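Long-range contact in lactate racemase (Thermoanaerobacterium thermosaccharolyticum, PDB 2YJG), which interconverts the D- and L-isomers of lactate by means of a nickel-pincer nucleotide cofactor: residues R55-I69 with E89-L102. Residues are numbered along the deposited sequence; the frame is centred on the assembly and turned at random.
Sequences RLQDLAEGKKNIVII and EIRKKNKSANVKIL
I90 of helix 79-91 reaches into an apolar core: its CG1-CD1 branch packs on L56 CD2 with CG1 and on I68 CD1 with its methyl (3.6 Å), while CG2 lies against I66 CD1 and A60 CB. V99 CG1 presses on the I68 CD1 methyl, and L83 and L87 of the same helix close over this face. Strands 66-69 and 99-102 run parallel, with alternating hydrogen bonds I66 N to N98 O, K100 N to I66 O, I68 N to K100 O and L102 N to I68 O. They are the two strands of a beta-alpha-beta crossover, inner neighbours in a mixed sheet; the side chain of I69 is about 9 Å from those of D72 and K184, which probably bind the cofactor. Between core and surface, N94 crosses to the turn A60-K63: its ND2 donates to A60 O (2.7 Å) and, in the plane of both amide and carbonyl, to K63 O (2.9 Å). K63 N reaches A60 O from the opposite face, so two donors hold that oxygen. At the polar border, a bend at chi3 (74°) turns the R55 guanidinium edge to buried E89 in a side-on salt bridge, NE to OE2 and NH2 to OE1 both at 3.0 Å, its plane 18° from that of the carboxylate. Q57 N gives OE2 a second hydrogen bond from above the carboxylate plane, and Q57 NE2 lies over the guanidinium centre, 3.4 Å above the plane. The open side is at exposed K93 and E61: extended K93 forms a salt bridge to D58 OD1 with NZ at 2.8 Å, and one water links NZ to E61 OE1.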
ATOM      1  N   ARG A  55     -21.340  -0.808 -23.511  1.00 22.10           N
ATOM      2  CA  ARG A  55     -20.409  -1.417 -22.567  1.00 21.59           C
ATOM      3  C   ARG A  55     -19.231  -0.526 -22.272  1.00 20.60           C
ATOM      4  O   ARG A  55     -18.786   0.258 -23.108  1.00 21.33           O
ATOM      5  CB  ARG A  55     -19.918  -2.764 -23.088  1.00 20.97           C
ATOM      6  CG  ARG A  55     -20.828  -3.878 -22.719  1.00 21.96           C
ATOM      7  CD  ARG A  55     -20.356  -5.131 -23.232  1.00 23.87           C
ATOM      8  NE  ARG A  55     -19.204  -5.664 -22.531  1.00 22.93           N
ATOM      9  CZ  ARG A  55     -18.651  -6.836 -22.792  1.00 27.00           C
ATOM     10  NH1 ARG A  55     -19.157  -7.616 -23.755  1.00 29.01           N
ATOM     11  NH2 ARG A  55     -17.591  -7.246 -22.106  1.00 25.29           N
ATOM     12  N   LEU A  56     -18.717  -0.672 -21.059  1.00 19.91           N
ATOM     13  CA  LEU A  56     -17.561   0.083 -20.622  1.00 19.55           C
ATOM     14  C   LEU A  56     -16.375  -0.188 -21.549  1.00 18.24           C
ATOM     15  O   LEU A  56     -15.665   0.726 -21.868  1.00 18.47           O
ATOM     16  CB  LEU A  56     -17.246  -0.214 -19.143  1.00 19.07           C
ATOM     17  CG  LEU A  56     -16.013   0.491 -18.532  1.00 19.18           C
ATOM     18  CD1 LEU A  56     -16.020   1.988 -18.725  1.00 17.35           C
ATOM     19  CD2 LEU A  56     -15.907   0.070 -17.084  1.00 17.69           C
ATOM     20  N   GLN A  57     -16.178  -1.418 -22.014  1.00 19.89           N
ATOM     21  CA  GLN A  57     -15.079  -1.687 -22.975  1.00 19.72           C
ATOM     22  C   GLN A  57     -15.121  -0.763 -24.190  1.00 20.27           C
ATOM     23  O   GLN A  57     -14.094  -0.330 -24.683  1.00 19.67           O
ATOM     24  CB  GLN A  57     -15.068  -3.144 -23.415  1.00 20.65           C
ATOM     25  CG  GLN A  57     -16.259  -3.613 -24.236  1.00 20.85           C
ATOM     26  CD  GLN A  57     -16.023  -5.003 -24.834  1.00 26.57           C
ATOM     27  OE1 GLN A  57     -14.935  -5.560 -24.698  1.00 26.15           O
ATOM     28  NE2 GLN A  57     -17.036  -5.554 -25.530  1.00 24.98           N
ATOM     29  N   ASP A  58     -16.316  -0.509 -24.702  1.00 20.91           N
ATOM     30  CA  ASP A  58     -16.518   0.362 -25.864  1.00 21.73           C
ATOM     31  C   ASP A  58     -16.365   1.814 -25.528  1.00 22.46           C
ATOM     32  O   ASP A  58     -15.742   2.574 -26.273  1.00 21.95           O
ATOM     33  CB  ASP A  58     -17.877   0.081 -26.495  1.00 22.74           C
ATOM     34  CG  ASP A  58     -17.931  -1.287 -27.119  1.00 26.23           C
ATOM     35  OD1 ASP A  58     -16.885  -1.751 -27.597  1.00 29.60           O
ATOM     36  OD2 ASP A  58     -19.026  -1.910 -27.125  1.00 35.82           O
ATOM     37  N   LEU A  59     -16.882   2.219 -24.373  1.00 21.58           N
ATOM     38  CA  LEU A  59     -16.668   3.580 -23.932  1.00 21.39           C
ATOM     39  C   LEU A  59     -15.206   3.960 -23.685  1.00 21.68           C
ATOM     40  O   LEU A  59     -14.818   5.136 -23.861  1.00 21.75           O
ATOM     41  CB  LEU A  59     -17.428   3.811 -22.615  1.00 22.11           C
ATOM     42  CG  LEU A  59     -18.942   3.847 -22.674  1.00 23.56           C
ATOM     43  CD1 LEU A  59     -19.514   4.052 -21.232  1.00 20.41           C
ATOM     44  CD2 LEU A  59     -19.494   4.946 -23.612  1.00 26.19           C
ATOM     45  N   ALA A  60     -14.416   2.974 -23.232  1.00 19.90           N
ATOM     46  CA  ALA A  60     -13.022   3.174 -22.853  1.00 19.94           C
ATOM     47  C   ALA A  60     -12.059   3.082 -24.059  1.00 21.16           C
ATOM     48  O   ALA A  60     -10.873   3.404 -23.954  1.00 20.82           O
ATOM     49  CB  ALA A  60     -12.631   2.083 -21.856  1.00 18.68           C
ATOM     50  N   GLU A  61     -12.541   2.528 -25.154  1.00 22.55           N
ATOM     51  CA  GLU A  61     -11.707   2.395 -26.356  1.00 23.56           C
ATOM     52  C   GLU A  61     -11.201   3.754 -26.844  1.00 24.47           C
ATOM     53  O   GLU A  61     -11.995   4.698 -27.036  1.00 25.36           O
ATOM     54  CB  GLU A  61     -12.500   1.675 -27.461  1.00 24.04           C
ATOM     55  CG  GLU A  61     -11.665   1.243 -28.675  1.00 26.33           C
ATOM     56  CD  GLU A  61     -12.393   0.378 -29.660  1.00 31.05           C
ATOM     57  OE1 GLU A  61     -13.640   0.419 -29.726  1.00 36.13           O
ATOM     58  OE2 GLU A  61     -11.709  -0.349 -30.394  1.00 32.74           O
ATOM     59  N   GLY A  62      -9.879   3.837 -27.062  1.00 24.91           N
ATOM     60  CA  GLY A  62      -9.196   5.037 -27.506  1.00 25.74           C
ATOM     61  C   GLY A  62      -9.075   6.183 -26.507  1.00 26.52           C
ATOM     62  O   GLY A  62      -8.671   7.295 -26.885  1.00 27.27           O
ATOM     63  N   LYS A  63      -9.455   5.961 -25.246  1.00 25.55           N
ATOM     64  CA  LYS A  63      -9.354   7.015 -24.234  1.00 26.02           C
ATOM     65  C   LYS A  63      -7.988   6.953 -23.576  1.00 26.55           C
ATOM     66  O   LYS A  63      -7.474   5.848 -23.361  1.00 28.01           O
ATOM     67  CB  LYS A  63     -10.408   6.811 -23.146  1.00 25.89           C
ATOM     68  CG  LYS A  63     -11.852   6.841 -23.663  1.00 26.86           C
ATOM     69  CD  LYS A  63     -12.252   8.187 -24.142  1.00 29.90           C
ATOM     70  CE  LYS A  63     -13.744   8.410 -24.110  1.00 30.00           C
ATOM     71  NZ  LYS A  63     -14.358   8.110 -25.416  1.00 31.01           N
ATOM     72  N   LYS A  64      -7.403   8.081 -23.192  1.00 27.10           N
ATOM     73  CA  LYS A  64      -6.040   8.032 -22.607  1.00 28.39           C
ATOM     74  C   LYS A  64      -5.916   8.483 -21.165  1.00 28.06           C
ATOM     75  O   LYS A  64      -4.807   8.654 -20.650  1.00 29.26           O
ATOM     76  CB  LYS A  64      -5.073   8.856 -23.486  1.00 29.79           C
ATOM     77  CG  LYS A  64      -5.189  10.348 -23.358  1.00 31.05           C
ATOM     78  CD  LYS A  64      -4.484  11.070 -24.536  1.00 34.20           C
ATOM     79  CE  LYS A  64      -4.642  12.564 -24.436  1.00 32.89           C
ATOM     80  NZ  LYS A  64      -4.074  13.184 -25.651  1.00 35.24           N
ATOM     81  N   ASN A  65      -7.024   8.769 -20.496  1.00 25.80           N
ATOM     82  CA  ASN A  65      -6.942   9.226 -19.121  1.00 24.64           C
ATOM     83  C   ASN A  65      -8.279   8.879 -18.543  1.00 22.32           C
ATOM     84  O   ASN A  65      -9.196   9.687 -18.592  1.00 24.19           O
ATOM     85  CB  ASN A  65      -6.650  10.752 -19.073  1.00 24.30           C
ATOM     86  CG  ASN A  65      -6.556  11.339 -17.636  1.00 30.06           C
ATOM     87  OD1 ASN A  65      -6.256  10.659 -16.633  1.00 35.82           O
ATOM     88  ND2 ASN A  65      -6.780  12.654 -17.555  1.00 31.73           N
ATOM     89  N   ILE A  66      -8.381   7.671 -18.027  1.00 19.29           N
ATOM     90  CA  ILE A  66      -9.589   7.173 -17.357  1.00 17.47           C
ATOM     91  C   ILE A  66      -9.502   7.273 -15.837  1.00 16.18           C
ATOM     92  O   ILE A  66      -8.452   7.049 -15.254  1.00 13.45           O
ATOM     93  CB  ILE A  66      -9.855   5.731 -17.775  1.00 17.35           C
ATOM     94  CG1 ILE A  66      -9.879   5.666 -19.303  1.00 17.34           C
ATOM     95  CG2 ILE A  66     -11.164   5.207 -17.186  1.00 17.62           C
ATOM     96  CD1 ILE A  66     -10.027   4.299 -19.863  1.00 18.63           C
ATOM     97  N   VAL A  67     -10.608   7.676 -15.208  1.00 15.13           N
ATOM     98  CA  VAL A  67     -10.665   7.776 -13.754  1.00 16.10           C
ATOM     99  C   VAL A  67     -11.850   6.896 -13.328  1.00 14.77           C
ATOM    100  O   VAL A  67     -12.930   7.008 -13.898  1.00 14.42           O
ATOM    101  CB  VAL A  67     -10.826   9.241 -13.242  1.00 16.30           C
ATOM    102  CG1 VAL A  67     -11.127   9.280 -11.707  1.00 17.13           C
ATOM    103  CG2 VAL A  67      -9.550  10.118 -13.650  1.00 16.50           C
ATOM    104  N   ILE A  68     -11.601   5.978 -12.402  1.00 13.69           N
ATOM    105  CA  ILE A  68     -12.682   5.260 -11.719  1.00 13.59           C
ATOM    106  C   ILE A  68     -12.796   5.794 -10.294  1.00 13.77           C
ATOM    107  O   ILE A  68     -11.809   5.706  -9.529  1.00 14.68           O
ATOM    108  CB  ILE A  68     -12.382   3.813 -11.534  1.00 12.80           C
ATOM    109  CG1 ILE A  68     -12.062   3.123 -12.878  1.00 14.94           C
ATOM    110  CG2 ILE A  68     -13.557   3.068 -10.841  1.00 15.76           C
ATOM    111  CD1 ILE A  68     -11.499   1.690 -12.709  1.00 15.81           C
ATOM    112  N   ILE A  69     -13.993   6.251  -9.922  1.00 12.67           N
ATOM    113  CA  ILE A  69     -14.227   6.713  -8.559  1.00 13.60           C
ATOM    114  C   ILE A  69     -14.668   5.496  -7.762  1.00 14.37           C
ATOM    115  O   ILE A  69     -15.529   4.715  -8.229  1.00 13.24           O
ATOM    116  CB  ILE A  69     -15.293   7.792  -8.443  1.00 12.85           C
ATOM    117  CG1 ILE A  69     -14.906   9.052  -9.255  1.00 13.01           C
ATOM    118  CG2 ILE A  69     -15.423   8.195  -6.970  1.00 13.44           C
ATOM    119  CD1 ILE A  69     -16.023  10.131  -9.370  1.00 14.04           C
ATOM    120  N   GLU A  89     -12.425  -4.994 -17.905  1.00 18.35           N
ATOM    121  CA  GLU A  89     -13.395  -4.482 -18.893  1.00 18.86           C
ATOM    122  C   GLU A  89     -12.883  -3.240 -19.641  1.00 18.87           C
ATOM    123  O   GLU A  89     -12.946  -3.169 -20.856  1.00 20.09           O
ATOM    124  CB  GLU A  89     -14.726  -4.159 -18.174  1.00 18.88           C
ATOM    125  CG  GLU A  89     -15.829  -3.535 -19.033  1.00 19.64           C
ATOM    126  CD  GLU A  89     -16.444  -4.516 -20.063  1.00 18.59           C
ATOM    127  OE1 GLU A  89     -16.153  -5.734 -20.000  1.00 19.08           O
ATOM    128  OE2 GLU A  89     -17.247  -4.051 -20.887  1.00 21.47           O
ATOM    129  N   ILE A  90     -12.408  -2.247 -18.893  1.00 17.41           N
ATOM    130  CA  ILE A  90     -11.712  -1.104 -19.454  1.00 18.17           C
ATOM    131  C   ILE A  90     -10.581  -1.493 -20.439  1.00 18.32           C
ATOM    132  O   ILE A  90     -10.412  -0.798 -21.432  1.00 19.39           O
ATOM    133  CB  ILE A  90     -11.148  -0.206 -18.338  1.00 16.52           C
ATOM    134  CG1 ILE A  90     -12.302   0.578 -17.660  1.00 17.25           C
ATOM    135  CG2 ILE A  90     -10.106   0.780 -18.876  1.00 19.08           C
ATOM    136  CD1 ILE A  90     -12.021   1.161 -16.227  1.00 16.16           C
ATOM    137  N   ARG A  91      -9.841  -2.543 -20.136  1.00 18.48           N
ATOM    138  CA  ARG A  91      -8.616  -2.891 -20.890  1.00 18.97           C
ATOM    139  C   ARG A  91      -8.918  -3.772 -22.092  1.00 19.97           C
ATOM    140  O   ARG A  91      -8.054  -3.946 -22.972  1.00 19.61           O
ATOM    141  CB  ARG A  91      -7.578  -3.530 -19.973  1.00 19.47           C
ATOM    142  CG  ARG A  91      -6.964  -2.469 -19.027  1.00 18.62           C
ATOM    143  CD  ARG A  91      -6.012  -3.072 -17.950  1.00 17.73           C
ATOM    144  NE  ARG A  91      -5.309  -2.005 -17.261  1.00 15.89           N
ATOM    145  CZ  ARG A  91      -5.038  -1.929 -15.968  1.00 16.07           C
ATOM    146  NH1 ARG A  91      -5.436  -2.854 -15.094  1.00 18.55           N
ATOM    147  NH2 ARG A  91      -4.375  -0.870 -15.524  1.00 20.67           N
ATOM    148  N   LYS A  92     -10.151  -4.274 -22.164  1.00 21.25           N
ATOM    149  CA  LYS A  92     -10.494  -5.237 -23.205  1.00 22.99           C
ATOM    150  C   LYS A  92     -10.228  -4.679 -24.609  1.00 23.29           C
ATOM    151  O   LYS A  92      -9.733  -5.400 -25.501  1.00 24.38           O
ATOM    152  CB  LYS A  92     -11.933  -5.704 -23.040  1.00 23.37           C
ATOM    153  CG  LYS A  92     -12.103  -6.823 -22.051  1.00 24.35           C
ATOM    154  CD  LYS A  92     -13.549  -7.296 -22.075  1.00 26.17           C
ATOM    155  CE  LYS A  92     -13.911  -8.166 -20.848  1.00 28.66           C
ATOM    156  NZ  LYS A  92     -13.568  -9.612 -21.017  1.00 27.61           N
ATOM    157  N   LYS A  93     -10.531  -3.413 -24.827  1.00 22.72           N
ATOM    158  CA  LYS A  93     -10.270  -2.828 -26.125  1.00 22.13           C
ATOM    159  C   LYS A  93      -9.283  -1.656 -26.019  1.00 22.30           C
ATOM    160  O   LYS A  93      -9.168  -0.867 -26.931  1.00 22.81           O
ATOM    161  CB  LYS A  93     -11.595  -2.480 -26.831  1.00 22.78           C
ATOM    162  CG  LYS A  93     -12.464  -3.675 -27.148  1.00 22.69           C
ATOM    163  CD  LYS A  93     -13.806  -3.236 -27.846  1.00 26.32           C
ATOM    164  CE  LYS A  93     -14.533  -4.397 -28.564  1.00 27.20           C
ATOM    165  NZ  LYS A  93     -15.863  -3.924 -29.079  1.00 29.76           N
ATOM    166  N   ASN A  94      -8.506  -1.614 -24.916  1.00 21.88           N
ATOM    167  CA  ASN A  94      -7.577  -0.530 -24.601  1.00 20.49           C
ATOM    168  C   ASN A  94      -6.511  -1.028 -23.584  1.00 21.11           C
ATOM    169  O   ASN A  94      -6.505  -0.648 -22.378  1.00 19.06           O
ATOM    170  CB  ASN A  94      -8.377   0.671 -24.083  1.00 20.62           C
ATOM    171  CG  ASN A  94      -7.580   1.920 -24.001  1.00 21.35           C
ATOM    172  OD1 ASN A  94      -6.372   1.912 -24.227  1.00 23.68           O
ATOM    173  ND2 ASN A  94      -8.241   3.023 -23.663  1.00 20.10           N
ATOM    174  N   LYS A  95      -5.594  -1.886 -24.053  1.00 20.32           N
ATOM    175  CA  LYS A  95      -4.773  -2.616 -23.121  1.00 21.99           C
ATOM    176  C   LYS A  95      -3.870  -1.673 -22.341  1.00 21.22           C
ATOM    177  O   LYS A  95      -3.563  -1.964 -21.198  1.00 21.27           O
ATOM    178  CB  LYS A  95      -3.909  -3.707 -23.775  1.00 23.88           C
ATOM    179  CG  LYS A  95      -4.720  -4.897 -24.313  1.00 25.36           C
ATOM    180  CD  LYS A  95      -5.329  -5.761 -23.245  1.00 28.20           C
ATOM    181  CE  LYS A  95      -6.373  -6.711 -23.854  1.00 29.92           C
ATOM    182  NZ  LYS A  95      -6.542  -7.841 -22.928  1.00 35.07           N
ATOM    183  N   SER A  96      -3.493  -0.551 -22.959  1.00 20.43           N
ATOM    184  CA  SER A  96      -2.543   0.405 -22.384  1.00 21.45           C
ATOM    185  C   SER A  96      -3.212   1.631 -21.772  1.00 21.75           C
ATOM    186  O   SER A  96      -2.562   2.634 -21.527  1.00 22.37           O
ATOM    187  CB  SER A  96      -1.560   0.864 -23.496  1.00 21.94           C
ATOM    188  OG  SER A  96      -0.906  -0.276 -24.034  1.00 23.67           O
ATOM    189  N   ALA A  97      -4.514   1.547 -21.498  1.00 22.10           N
ATOM    190  CA  ALA A  97      -5.222   2.634 -20.833  1.00 21.08           C
ATOM    191  C   ALA A  97      -4.566   3.059 -19.547  1.00 20.06           C
ATOM    192  O   ALA A  97      -4.131   2.238 -18.737  1.00 19.49           O
ATOM    193  CB  ALA A  97      -6.695   2.254 -20.542  1.00 21.78           C
ATOM    194  N   ASN A  98      -4.470   4.366 -19.393  1.00 17.91           N
ATOM    195  CA  ASN A  98      -4.170   4.924 -18.114  1.00 18.05           C
ATOM    196  C   ASN A  98      -5.443   4.961 -17.311  1.00 16.14           C
ATOM    197  O   ASN A  98      -6.451   5.574 -17.736  1.00 16.80           O
ATOM    198  CB  ASN A  98      -3.624   6.315 -18.237  1.00 18.56           C
ATOM    199  CG  ASN A  98      -2.354   6.350 -18.972  1.00 24.05           C
ATOM    200  OD1 ASN A  98      -2.269   6.971 -20.038  1.00 29.96           O
ATOM    201  ND2 ASN A  98      -1.362   5.617 -18.468  1.00 21.79           N
ATOM    202  N   VAL A  99      -5.381   4.376 -16.132  1.00 16.11           N
ATOM    203  CA  VAL A  99      -6.557   4.298 -15.268  1.00 15.34           C
ATOM    204  C   VAL A  99      -6.170   4.716 -13.866  1.00 16.22           C
ATOM    205  O   VAL A  99      -5.357   4.053 -13.238  1.00 17.77           O
ATOM    206  CB  VAL A  99      -7.172   2.920 -15.216  1.00 14.42           C
ATOM    207  CG1 VAL A  99      -8.530   2.935 -14.373  1.00 16.66           C
ATOM    208  CG2 VAL A  99      -7.466   2.434 -16.541  1.00 16.23           C
ATOM    209  N   LYS A 100      -6.756   5.803 -13.384  1.00 16.09           N
ATOM    210  CA  LYS A 100      -6.579   6.286 -12.032  1.00 17.27           C
ATOM    211  C   LYS A 100      -7.787   5.935 -11.178  1.00 16.50           C
ATOM    212  O   LYS A 100      -8.911   6.087 -11.615  1.00 18.93           O
ATOM    213  CB  LYS A 100      -6.344   7.797 -12.009  1.00 17.79           C
ATOM    214  CG  LYS A 100      -4.883   8.113 -12.245  1.00 21.41           C
ATOM    215  CD  LYS A 100      -4.524   9.517 -12.111  1.00 24.79           C
ATOM    216  CE  LYS A 100      -3.228   9.760 -12.909  1.00 26.19           C
ATOM    217  NZ  LYS A 100      -2.661  11.015 -12.450  1.00 30.51           N
ATOM    218  N   ILE A 101      -7.559   5.473  -9.963  1.00 15.43           N
ATOM    219  CA  ILE A 101      -8.651   5.104  -9.094  1.00 13.96           C
ATOM    220  C   ILE A 101      -8.674   6.176  -8.032  1.00 15.13           C
ATOM    221  O   ILE A 101      -7.760   6.277  -7.244  1.00 16.07           O
ATOM    222  CB  ILE A 101      -8.456   3.665  -8.554  1.00 14.37           C
ATOM    223  CG1 ILE A 101      -8.413   2.676  -9.731  1.00 13.17           C
ATOM    224  CG2 ILE A 101      -9.583   3.247  -7.672  1.00 14.30           C
ATOM    225  CD1 ILE A 101      -7.863   1.308  -9.381  1.00 17.41           C
ATOM    226  N   LEU A 102      -9.742   6.940  -8.011  1.00 15.29           N
ATOM    227  CA  LEU A 102      -9.895   8.099  -7.128  1.00 14.72           C
ATOM    228  C   LEU A 102     -10.827   7.694  -6.010  1.00 14.70           C
ATOM    229  O   LEU A 102     -11.975   7.356  -6.280  1.00 13.92           O
ATOM    230  CB  LEU A 102     -10.551   9.234  -7.917  1.00 15.47           C
ATOM    231  CG  LEU A 102     -10.824  10.569  -7.190  1.00 15.99           C
ATOM    232  CD1 LEU A 102      -9.588  11.117  -6.369  1.00 14.86           C
ATOM    233  CD2 LEU A 102     -11.371  11.549  -8.160  1.00 13.86           C
TER
HETATM  234  O   HOH W   1     -19.507  -2.832 -19.371  1.00 14.36           O
HETATM  235  O   HOH W   2     -11.504  -1.005 -23.979  1.00 15.62           O
HETATM  236  O   HOH W   3     -15.114  -1.359 -30.783  1.00 44.55           O
HETATM  237  O   HOH W   4      -7.997   1.851 -27.270  1.00 26.82           O
HETATM  238  O   HOH W   5      -4.760   4.143 -24.577  1.00 28.18           O